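Local coordinates for adenine Deaminase (Enterococcus faecalis, PDB 2ICS), which deacetylates acetyl-(R)-mandelate in vitro with very low efficiency, and is a two-zinc amidohydrolase captured here with adenine in its pocket, at residues A[7-12]-A[22-27]; A[335-340]-A[356-361]. All blocks are in the same frame, centred on the assembly; numbering follows the deposited sequence.

In the fold
Two antiparallel hairpins of a zinc amidohydrolase illustrate how one backbone pattern carries different side-chain chemistry according to its place. Contact 1 (7-12 with 22-27) belongs to the four-stranded mixed sheet at the start of the chain, and every residue that touches there is buried and apolar. Contact 2 (335-340 with 356-361) is only partly buried: I336 and I357 lie on one face, T335, Q337, Q356 and R358 on the other, with E339 reaching R358 from further along its strand. The centres of contact 1 and contact 2 are about 22 Å apart. They do not touch, yet strands 331-344 and 350-364, which carry contact 2, also send L331 and I363 against contact 1. Both stand away from the zinc and adenine sites.

Contact 1. Residues A[7-12]-A[22-27]; sequences LLIKNG and IAIKEK
The first beta hairpin of the chain, strands 5-13 and 19-25, pairs L7 with I24, L8 with A23 and I9 with I22, the short axes running 169° apart. L7 and I24 form a hydrogen-bonded pair: I24 N reaches L7 O at 2.6 Å in the carbonyl plane, while L7 N meets I24 O at 2.9 Å, with L7 N tilted 27° from the plane of the I24 carbonyl. I9 and I22 exchange a second pair of bonds, the longer being I22 N to I9 O at 3.1 Å. On the face of L7, I9, I22 and I24, the L7 and I24 side chains lie side by side, CB to CB 3.9 Å, and I9 CD1 comes within 4.2 Å of I24 CD1. L331 and I363 from the two late strands pack against this face. On the other face, chi1 (-169°) and chi2 of L8 together bring CD1 to 3.8 Å from A23 CB and 3.4 Å from I22 O. K10, at the border, bridges to E21. The six touching side chains are all apolar, so four backbone bonds fix the register and the side chains add only van der Waals contact.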
# COMPACT_ATOMS: atom_id res chain seq x y z
N LEU A 7 -0.54 -21.71 17.81
CA LEU A 7 -1.00 -20.47 18.42
C LEU A 7 -2.51 -20.34 18.36
O LEU A 7 -3.14 -20.72 17.38
CB LEU A 7 -0.35 -19.27 17.74
CG LEU A 7 -0.66 -17.91 18.37
CD1 LEU A 7 -0.13 -17.87 19.79
CD2 LEU A 7 -0.02 -16.80 17.54
N LEU A 8 -3.08 -19.78 19.42
CA LEU A 8 -4.51 -19.60 19.50
C LEU A 8 -4.79 -18.21 20.06
O LEU A 8 -4.23 -17.83 21.09
CB LEU A 8 -5.12 -20.68 20.39
CG LEU A 8 -6.64 -20.82 20.40
CD1 LEU A 8 -7.15 -21.05 18.98
CD2 LEU A 8 -7.02 -22.00 21.31
N ILE A 9 -5.64 -17.46 19.38
CA ILE A 9 -5.99 -16.11 19.80
C ILE A 9 -7.47 -16.06 20.15
O ILE A 9 -8.33 -16.33 19.31
CB ILE A 9 -5.67 -15.11 18.66
CG1 ILE A 9 -4.20 -15.28 18.25
CG2 ILE A 9 -5.92 -13.69 19.11
CD1 ILE A 9 -3.88 -14.71 16.89
N LYS A 10 -7.76 -15.72 21.40
CA LYS A 10 -9.14 -15.69 21.89
C LYS A 10 -9.65 -14.30 22.27
O LYS A 10 -8.88 -13.37 22.48
CB LYS A 10 -9.27 -16.60 23.11
CG LYS A 10 -8.40 -17.84 23.06
CD LYS A 10 -9.15 -19.06 22.57
CE LYS A 10 -10.18 -19.53 23.59
NZ LYS A 10 -10.82 -20.80 23.16
N ASN A 11 -10.98 -14.20 22.35
CA ASN A 11 -11.68 -12.98 22.74
C ASN A 11 -11.56 -11.82 21.77
O ASN A 11 -11.77 -10.66 22.13
CB ASN A 11 -11.21 -12.55 24.13
CG ASN A 11 -12.35 -12.07 25.00
OD1 ASN A 11 -13.41 -12.70 25.05
ND2 ASN A 11 -12.15 -10.95 25.69
N GLY A 12 -11.23 -12.12 20.52
CA GLY A 12 -11.11 -11.07 19.53
C GLY A 12 -12.45 -10.68 18.93
O GLY A 12 -13.47 -11.34 19.13
N ILE A 22 -8.79 -17.16 16.40
CA ILE A 22 -8.00 -17.73 15.32
C ILE A 22 -7.02 -18.79 15.81
O ILE A 22 -6.34 -18.61 16.81
CB ILE A 22 -7.20 -16.62 14.57
CG1 ILE A 22 -8.16 -15.58 13.97
CG2 ILE A 22 -6.37 -17.23 13.45
CD1 ILE A 22 -8.72 -14.60 14.98
N ALA A 23 -6.96 -19.91 15.09
CA ALA A 23 -6.07 -21.01 15.43
C ALA A 23 -4.96 -21.05 14.38
O ALA A 23 -5.23 -21.06 13.18
CB ALA A 23 -6.84 -22.33 15.44
N ILE A 24 -3.71 -21.09 14.83
CA ILE A 24 -2.57 -21.09 13.93
C ILE A 24 -1.63 -22.28 14.10
O ILE A 24 -1.33 -22.70 15.22
CB ILE A 24 -1.74 -19.80 14.12
CG1 ILE A 24 -2.59 -18.58 13.77
CG2 ILE A 24 -0.47 -19.86 13.28
CD1 ILE A 24 -1.95 -17.25 14.13
N LYS A 25 -1.15 -22.82 12.97
CA LYS A 25 -0.21 -23.93 12.99
C LYS A 25 0.61 -23.93 11.70
O LYS A 25 0.06 -23.86 10.60
CB LYS A 25 -0.94 -25.27 13.15
CG LYS A 25 -1.69 -25.73 11.92
CD LYS A 25 -2.22 -27.14 12.11
CE LYS A 25 -2.88 -27.67 10.84
NZ LYS A 25 -3.33 -29.08 11.00
N GLU A 26 1.93 -23.99 11.85
CA GLU A 26 2.83 -24.00 10.70
C GLU A 26 2.76 -22.71 9.89
O GLU A 26 2.59 -22.75 8.67
CB GLU A 26 2.53 -25.20 9.80
CG GLU A 26 2.76 -26.54 10.46
CD GLU A 26 4.14 -26.64 11.10
OE1 GLU A 26 5.14 -26.44 10.38
OE2 GLU A 26 4.21 -26.90 12.32
N LYS A 27 2.89 -21.58 10.57
CA LYS A 27 2.83 -20.28 9.92
C LYS A 27 1.56 -20.04 9.10
O LYS A 27 1.48 -19.08 8.34
CB LYS A 27 4.05 -20.08 9.02
CG LYS A 27 5.36 -19.82 9.76
CD LYS A 27 5.94 -21.08 10.39
CE LYS A 27 6.63 -21.95 9.34
NZ LYS A 27 7.81 -21.25 8.73

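Contact 2. Residues A[335-340]-A[356-361]; sequences TIQAEE and QIRPIK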
# COMPACT_ATOMS: atom_id res chain seq x y z
N THR A 335 -6.87 -1.42 18.64
CA THR A 335 -7.97 -0.77 19.33
C THR A 335 -8.35 0.47 18.53
O THR A 335 -7.55 0.98 17.76
CB THR A 335 -7.57 -0.29 20.75
OG1 THR A 335 -6.52 0.67 20.64
CG2 THR A 335 -7.13 -1.45 21.63
N ILE A 336 -9.58 0.92 18.73
CA ILE A 336 -10.09 2.12 18.08
C ILE A 336 -10.68 2.93 19.22
O ILE A 336 -11.56 2.45 19.94
CB ILE A 336 -11.19 1.78 17.05
CG1 ILE A 336 -10.59 0.95 15.91
CG2 ILE A 336 -11.79 3.06 16.50
CD1 ILE A 336 -11.59 0.53 14.86
N GLN A 337 -10.20 4.16 19.40
CA GLN A 337 -10.69 4.98 20.50
C GLN A 337 -11.05 6.42 20.14
O GLN A 337 -10.45 7.03 19.25
CB GLN A 337 -9.65 4.97 21.63
CG GLN A 337 -9.51 3.60 22.27
CD GLN A 337 -8.33 3.51 23.23
OE1 GLN A 337 -8.15 2.50 23.91
NE2 GLN A 337 -7.52 4.57 23.28
N ALA A 338 -12.04 6.94 20.84
CA ALA A 338 -12.50 8.30 20.62
C ALA A 338 -11.54 9.27 21.30
O ALA A 338 -11.47 9.33 22.53
CB ALA A 338 -13.91 8.47 21.17
N GLU A 339 -10.79 10.01 20.49
CA GLU A 339 -9.84 10.98 21.01
C GLU A 339 -9.42 11.89 19.86
O GLU A 339 -8.98 11.42 18.82
CB GLU A 339 -8.62 10.27 21.60
CG GLU A 339 -7.71 11.18 22.39
CD GLU A 339 -6.66 10.42 23.18
OE1 GLU A 339 -7.04 9.51 23.95
OE2 GLU A 339 -5.45 10.73 23.04
N GLU A 340 -9.58 13.19 20.06
CA GLU A 340 -9.22 14.15 19.03
C GLU A 340 -7.74 14.11 18.69
O GLU A 340 -6.90 13.80 19.53
CB GLU A 340 -9.64 15.56 19.45
CG GLU A 340 -11.16 15.73 19.44
CD GLU A 340 -11.60 17.17 19.64
OE1 GLU A 340 -12.80 17.44 19.46
OE2 GLU A 340 -10.75 18.02 19.98
N GLN A 356 -9.08 7.33 16.73
CA GLN A 356 -7.72 6.88 16.47
C GLN A 356 -7.62 5.35 16.49
O GLN A 356 -8.18 4.70 17.38
CB GLN A 356 -6.77 7.45 17.53
CG GLN A 356 -6.56 8.95 17.45
CD GLN A 356 -5.70 9.48 18.60
OE1 GLN A 356 -4.65 8.92 18.91
NE2 GLN A 356 -6.16 10.55 19.23
N ILE A 357 -6.91 4.79 15.52
CA ILE A 357 -6.73 3.35 15.46
C ILE A 357 -5.29 3.06 15.87
O ILE A 357 -4.36 3.73 15.41
CB ILE A 357 -7.04 2.79 14.04
CG1 ILE A 357 -6.91 1.27 14.04
CG2 ILE A 357 -6.13 3.44 13.00
CD1 ILE A 357 -7.51 0.59 12.82
N ARG A 358 -5.10 2.08 16.75
CA ARG A 358 -3.76 1.75 17.26
C ARG A 358 -3.47 0.26 17.39
O ARG A 358 -4.16 -0.45 18.11
CB ARG A 358 -3.56 2.38 18.63
CG ARG A 358 -3.84 3.87 18.70
CD ARG A 358 -3.88 4.34 20.14
NE ARG A 358 -4.24 5.75 20.23
CZ ARG A 358 -4.39 6.40 21.38
NH1 ARG A 358 -4.22 5.77 22.54
NH2 ARG A 358 -4.71 7.69 21.38
N PRO A 359 -2.43 -0.23 16.70
CA PRO A 359 -2.09 -1.65 16.80
C PRO A 359 -1.42 -1.91 18.15
O PRO A 359 -0.59 -1.12 18.58
CB PRO A 359 -1.12 -1.85 15.63
CG PRO A 359 -0.41 -0.54 15.58
CD PRO A 359 -1.54 0.46 15.75
N ILE A 360 -1.78 -3.00 18.81
CA ILE A 360 -1.17 -3.32 20.09
C ILE A 360 -0.38 -4.61 19.99
O ILE A 360 0.52 -4.86 20.79
CB ILE A 360 -2.22 -3.44 21.22
CG1 ILE A 360 -3.20 -4.56 20.90
CG2 ILE A 360 -2.95 -2.11 21.39
CD1 ILE A 360 -4.22 -4.80 22.01
N LYS A 361 -0.73 -5.44 19.02
CA LYS A 361 -0.04 -6.70 18.78
C LYS A 361 -0.03 -6.97 17.28
O LYS A 361 -0.99 -6.67 16.58
CB LYS A 361 -0.72 -7.87 19.49
CG LYS A 361 -0.33 -8.04 20.95
CD LYS A 361 -0.82 -9.37 21.50
CE LYS A 361 -0.29 -9.62 22.90
NZ LYS A 361 -0.71 -8.55 23.86
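Over one face of the R358 guanidinium stands the amide nitrogen of Q337, NE2 to NH1 3.6 Å, with the two planes 63° apart; at the edge, in the guanidinium plane, lie E339 OE2 and the side-chain amide carbon of Q356. E339 OE2 forms a long salt bridge of 3.5 Å with R358 NH2, its carboxylate turned almost perpendicular to the guanidinium. The same NH2 makes a shorter, hydrogen-bonded contact with Q356 OE1, 2.8 Å, within the guanidinium plane but from above the plane of the amide carbonyl. Q356 is thereby held at both ends of its amide, because its NE2 donates to E339 O at 3.0 Å, again approaching that carbonyl from above. The extended R358 chain, from CG to NE, carries NH2 as far as Q356 OE1, and E339 turns CG beside its carbonyl carbon (chi1 -169°), on the way to that NH2. The bond to Q356 OE1, with the E339 carboxylate nearby, probably limits rotation of the guanidinium; the two bonds together fix the Q356 amide.

Beneath this polar face, T335 pairs with R358 and Q337 with Q356 through two backbone bonds each, all 2.9 Å. I336 and I357, the non-hydrogen-bonded pair between them, turn to the opposite face, CG1 to CG1 4.1 Å. Further along, I360 and K361 both face I333 in a classic beta bulge. Residues 335-337 and 356-358 thus form an amphipathic piece of antiparallel hairpin: I336 and I357 pack on helix 300-305 and strand 51-61, I357 also on helix 286-296, whose E291 accepts a bond from I357 N.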